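Local coordinates for uncharacterized protein (Thermoplasma acidophilum, PDB 3M4R) that binds zinc through its class II aldolase/adducin-like domain and probably belongs to an oxidoreductase of the short-chain dehydrogenase/reductase family, at residues N6-T11 and V20-R25; S138-D143 and G182-K187. One frame throughout, in Å; residues are numbered along the deposited sequence.

Interaction 1. Residues N6-T11 and V20-R25; sequences NRWAET and VVYGSR
Y22 and W8 form a T-shaped (edge-to-face) aromatic pair that packs the N-terminal loop against helix 16-28. This is a surface contact of the class II aldolase/adducin-like domain, away from the zinc site. The two ring planes stand at 88°, with the centroids of the Y22 ring and the six-membered ring of W8 5.0 Å apart. The edge of Y22 is turned to one face of the indole, and CE2 of Y22 lies 3.8 Å from CD2 of W8. With chi1 at -177°, the Y22 ring extends from the helix to the loop. The indole also reaches the helix backbone, where CZ3 of W8 comes within 3.7 Å of CA of G23. Outside the pair, W8 touches L26 of the same helix, F13, and K198 of helix 197-215. E10 closes over one face of the Y22 ring. Its CG sits above the rim in a CH-pi contact, 4.0 Å from the ring centroid. The side chains of E10 and Y22 cross at about a right angle. The backbone N of A9 donates a hydrogen bond to OH of Y22. A phenylalanine in place of Y22 would probably leave this amide without its acceptor. The bond from N of A9 to OH of Y22 is 3.0 Å long, with an N-H...O angle of 160°, and meets the hydroxyl near the plane of the ring.

Interaction 2. Residues S138-D143 and G182-K187; sequences SITNTD and GIVLRK
The chain leaves helix 134-140 at T140 and passes close to the end of strand 182-185, where the CA atoms of T140 and R186 are 4.9 Å apart. The contact joins the C-terminal end of this helix to a strand that lies between strands 189-194 and 156-159 in the mixed sheet of the class II aldolase/adducin-like domain. CG2 of T140 meets CG1 of V184 at 3.7 Å, and CB of T140 packs on CB of R186. A chi1 of 61° turns the T140 hydroxyl to the K187 amide. OG1 of T140 accepts from N of K187 at 3.0 Å in a nearly straight bond (174°), and is also bonded to the carbonyl of I136. The R186 side chain runs antiparallel to that of T140 and bends at chi3 (72°). This brings the guanidinium side-on to the carbonyl oxygen of T140, which lies near its plane. NE of R186 reaches O of T140 at 3.2 Å on a lone pair. NH1 of R186 meets O of T140 at 3.0 Å from above the carbonyl plane. NH2 turns to the carbonyl of L144 and to OG of S146. OD1 of N141 lies 3.4 Å from CD of K187, while ND2 of N141 is hydrogen-bonded to the carbonyl of L137. R186 thus donates to the carbonyls of T140 and L144, and its positive charge probably suits the negative C-terminal end of the helix dipole.

Overall arrangement
Both interactions belong to the same class II aldolase/adducin-like domain, but they do not touch. Their centres lie 25 Å apart and their nearest atoms about 14 Å. Along the chain they come in series, 6-11 with 20-25 first and 138-143 with 182-187 later. Interaction 1 has no such link to the metal site as interaction 2 has. The side chain of L185, on the strand of interaction 2, is about 6 Å from the zinc ion and about 4 Å from the side chains of H130 and H188. These two histidines bind the zinc together with E116 and H132. L185 is turned away from segment 138-143, so the strand, not the T140-R186 contact, borders the site.

Interaction 1. Residues N6-T11 and V20-R25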
# COMPACT_ATOMS: atom_id res chain seq x y z
N ASN A 6 16.33 6.30 -7.04
CA ASN A 6 15.62 6.72 -5.82
C ASN A 6 15.50 8.25 -5.75
O ASN A 6 16.49 8.95 -5.46
CB ASN A 6 16.38 6.19 -4.60
CG ASN A 6 15.63 6.41 -3.31
OD1 ASN A 6 15.31 7.54 -2.95
ND2 ASN A 6 15.39 5.33 -2.58
N ARG A 7 14.30 8.77 -5.99
CA ARG A 7 14.10 10.20 -6.22
C ARG A 7 13.60 11.02 -5.01
O ARG A 7 13.09 12.13 -5.20
CB ARG A 7 13.13 10.38 -7.40
CG ARG A 7 13.41 9.47 -8.61
CD ARG A 7 12.47 9.77 -9.80
NE ARG A 7 12.16 8.57 -10.60
CZ ARG A 7 11.49 8.56 -11.77
NH1 ARG A 7 11.27 7.40 -12.40
NH2 ARG A 7 11.04 9.69 -12.31
N TRP A 8 13.73 10.50 -3.79
CA TRP A 8 13.13 11.17 -2.61
C TRP A 8 14.00 12.35 -2.20
O TRP A 8 15.15 12.14 -1.83
CB TRP A 8 12.96 10.19 -1.43
CG TRP A 8 12.11 10.73 -0.29
CD1 TRP A 8 12.48 11.62 0.66
CD2 TRP A 8 10.74 10.38 0.01
NE1 TRP A 8 11.44 11.87 1.52
CE2 TRP A 8 10.36 11.12 1.15
CE3 TRP A 8 9.80 9.53 -0.58
CZ2 TRP A 8 9.10 11.03 1.71
CZ3 TRP A 8 8.52 9.44 -0.00
CH2 TRP A 8 8.19 10.19 1.12
N ALA A 9 13.48 13.57 -2.29
CA ALA A 9 14.27 14.79 -2.07
C ALA A 9 13.89 15.58 -0.80
O ALA A 9 14.76 16.11 -0.12
CB ALA A 9 14.21 15.71 -3.32
N GLU A 10 12.61 15.63 -0.47
CA GLU A 10 12.18 16.46 0.67
C GLU A 10 12.60 15.93 2.04
O GLU A 10 13.08 14.81 2.18
CB GLU A 10 10.66 16.63 0.63
CG GLU A 10 10.16 17.33 -0.62
CD GLU A 10 10.75 18.70 -0.80
OE1 GLU A 10 10.80 19.48 0.19
OE2 GLU A 10 11.19 18.99 -1.93
N THR A 11 12.46 16.77 3.04
CA THR A 11 12.56 16.30 4.42
C THR A 11 11.41 16.85 5.27
O THR A 11 10.92 16.15 6.15
CB THR A 11 13.95 16.60 5.04
OG1 THR A 11 14.30 17.98 4.84
CG2 THR A 11 15.05 15.71 4.42
N VAL A 20 2.28 11.77 2.26
CA VAL A 20 1.78 10.65 1.45
C VAL A 20 1.56 11.07 -0.00
O VAL A 20 1.80 10.25 -0.89
CB VAL A 20 0.47 9.99 2.03
CG1 VAL A 20 -0.82 10.79 1.70
CG2 VAL A 20 0.37 8.52 1.53
N VAL A 21 1.14 12.32 -0.24
CA VAL A 21 0.93 12.83 -1.62
C VAL A 21 2.30 12.83 -2.33
O VAL A 21 2.45 12.37 -3.47
CB VAL A 21 0.28 14.26 -1.65
CG1 VAL A 21 0.52 14.99 -3.00
CG2 VAL A 21 -1.27 14.20 -1.33
N TYR A 22 3.30 13.33 -1.63
CA TYR A 22 4.64 13.39 -2.16
C TYR A 22 5.16 12.02 -2.58
O TYR A 22 5.61 11.85 -3.70
CB TYR A 22 5.58 14.03 -1.16
CG TYR A 22 6.96 14.17 -1.71
CD1 TYR A 22 7.24 15.08 -2.71
CD2 TYR A 22 7.99 13.34 -1.25
CE1 TYR A 22 8.52 15.20 -3.22
CE2 TYR A 22 9.25 13.44 -1.75
CZ TYR A 22 9.51 14.36 -2.75
OH TYR A 22 10.79 14.45 -3.24
N GLY A 23 5.02 11.04 -1.70
CA GLY A 23 5.44 9.69 -2.00
C GLY A 23 4.69 9.10 -3.18
O GLY A 23 5.28 8.42 -4.00
N SER A 24 3.39 9.37 -3.23
CA SER A 24 2.53 8.85 -4.28
C SER A 24 2.98 9.37 -5.61
O SER A 24 3.10 8.63 -6.56
CB SER A 24 1.11 9.27 -4.00
OG SER A 24 0.71 8.67 -2.79
N ARG A 25 3.23 10.66 -5.66
CA ARG A 25 3.71 11.27 -6.90
C ARG A 25 5.01 10.64 -7.41
O ARG A 25 5.12 10.37 -8.61
CB ARG A 25 3.86 12.77 -6.71
CG ARG A 25 2.51 13.47 -6.59
CD ARG A 25 2.69 14.88 -6.10
NE ARG A 25 1.42 15.58 -6.06
CZ ARG A 25 1.26 16.86 -5.73
NH1 ARG A 25 2.31 17.62 -5.45
NH2 ARG A 25 0.05 17.40 -5.73

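Interaction 2. Residues S138-D143 and G182-K187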
# COMPACT_ATOMS: atom_id res chain seq x y z
N SER A 138 7.47 -9.85 -13.28
CA SER A 138 8.37 -10.72 -14.03
C SER A 138 9.07 -11.75 -13.17
O SER A 138 9.06 -12.93 -13.50
CB SER A 138 9.48 -9.94 -14.73
OG SER A 138 8.96 -9.08 -15.72
N ILE A 139 9.70 -11.31 -12.08
CA ILE A 139 10.45 -12.23 -11.24
C ILE A 139 9.54 -13.24 -10.57
O ILE A 139 9.91 -14.40 -10.43
CB ILE A 139 11.36 -11.52 -10.19
CG1 ILE A 139 12.55 -12.43 -9.87
CG2 ILE A 139 10.59 -11.17 -8.93
CD1 ILE A 139 13.62 -11.81 -9.01
N THR A 140 8.34 -12.82 -10.20
CA THR A 140 7.41 -13.71 -9.52
C THR A 140 6.68 -14.62 -10.51
O THR A 140 6.10 -15.61 -10.10
CB THR A 140 6.46 -12.96 -8.62
OG1 THR A 140 5.66 -12.04 -9.37
CG2 THR A 140 7.25 -12.20 -7.54
N ASN A 141 6.74 -14.29 -11.80
CA ASN A 141 6.15 -15.13 -12.84
C ASN A 141 7.12 -16.18 -13.41
O ASN A 141 6.73 -16.92 -14.28
CB ASN A 141 5.57 -14.28 -13.99
CG ASN A 141 4.14 -13.94 -13.77
OD1 ASN A 141 3.29 -14.83 -13.73
ND2 ASN A 141 3.85 -12.66 -13.59
N THR A 142 8.36 -16.22 -12.92
CA THR A 142 9.32 -17.28 -13.23
C THR A 142 9.05 -18.47 -12.30
O THR A 142 8.27 -18.37 -11.37
CB THR A 142 10.80 -16.87 -12.96
OG1 THR A 142 11.03 -16.76 -11.55
CG2 THR A 142 11.17 -15.55 -13.65
N ASP A 143 9.75 -19.58 -12.54
CA ASP A 143 9.58 -20.76 -11.69
C ASP A 143 10.52 -20.73 -10.49
O ASP A 143 10.72 -21.74 -9.83
CB ASP A 143 9.79 -22.03 -12.52
CG ASP A 143 8.73 -22.19 -13.61
OD1 ASP A 143 7.59 -21.77 -13.39
OD2 ASP A 143 9.04 -22.74 -14.67
N GLY A 182 9.58 -5.52 3.32
CA GLY A 182 8.60 -5.63 2.23
C GLY A 182 7.91 -6.96 2.23
O GLY A 182 8.41 -7.92 2.82
N ILE A 183 6.73 -7.00 1.61
CA ILE A 183 5.99 -8.22 1.34
C ILE A 183 5.75 -8.30 -0.16
O ILE A 183 5.19 -7.37 -0.75
CB ILE A 183 4.64 -8.24 2.04
CG1 ILE A 183 4.84 -8.23 3.57
CG2 ILE A 183 3.84 -9.44 1.58
CD1 ILE A 183 3.47 -8.15 4.38
N VAL A 184 6.21 -9.38 -0.77
CA VAL A 184 6.16 -9.60 -2.22
C VAL A 184 4.97 -10.48 -2.52
O VAL A 184 4.81 -11.52 -1.91
CB VAL A 184 7.42 -10.29 -2.72
CG1 VAL A 184 7.31 -10.58 -4.24
CG2 VAL A 184 8.63 -9.41 -2.40
N LEU A 185 4.12 -10.04 -3.44
CA LEU A 185 2.87 -10.76 -3.75
C LEU A 185 3.03 -11.31 -5.15
O LEU A 185 2.96 -10.56 -6.14
CB LEU A 185 1.67 -9.80 -3.64
CG LEU A 185 1.47 -8.97 -2.35
CD1 LEU A 185 0.21 -8.04 -2.46
CD2 LEU A 185 1.41 -9.84 -1.12
N ARG A 186 3.30 -12.61 -5.27
CA ARG A 186 3.57 -13.18 -6.58
C ARG A 186 2.41 -12.96 -7.53
O ARG A 186 1.26 -13.11 -7.15
CB ARG A 186 3.93 -14.67 -6.49
CG ARG A 186 5.20 -14.90 -5.70
CD ARG A 186 5.68 -16.36 -5.78
NE ARG A 186 6.22 -16.67 -7.09
CZ ARG A 186 7.22 -17.52 -7.32
NH1 ARG A 186 7.61 -17.72 -8.56
NH2 ARG A 186 7.83 -18.14 -6.32
N LYS A 187 2.75 -12.57 -8.75
CA LYS A 187 1.80 -12.28 -9.83
C LYS A 187 0.85 -11.13 -9.54
O LYS A 187 -0.24 -11.09 -10.14
CB LYS A 187 1.01 -13.53 -10.22
CG LYS A 187 1.86 -14.74 -10.47
CD LYS A 187 1.13 -15.80 -11.36
CE LYS A 187 1.98 -17.06 -11.47
NZ LYS A 187 1.10 -18.25 -11.32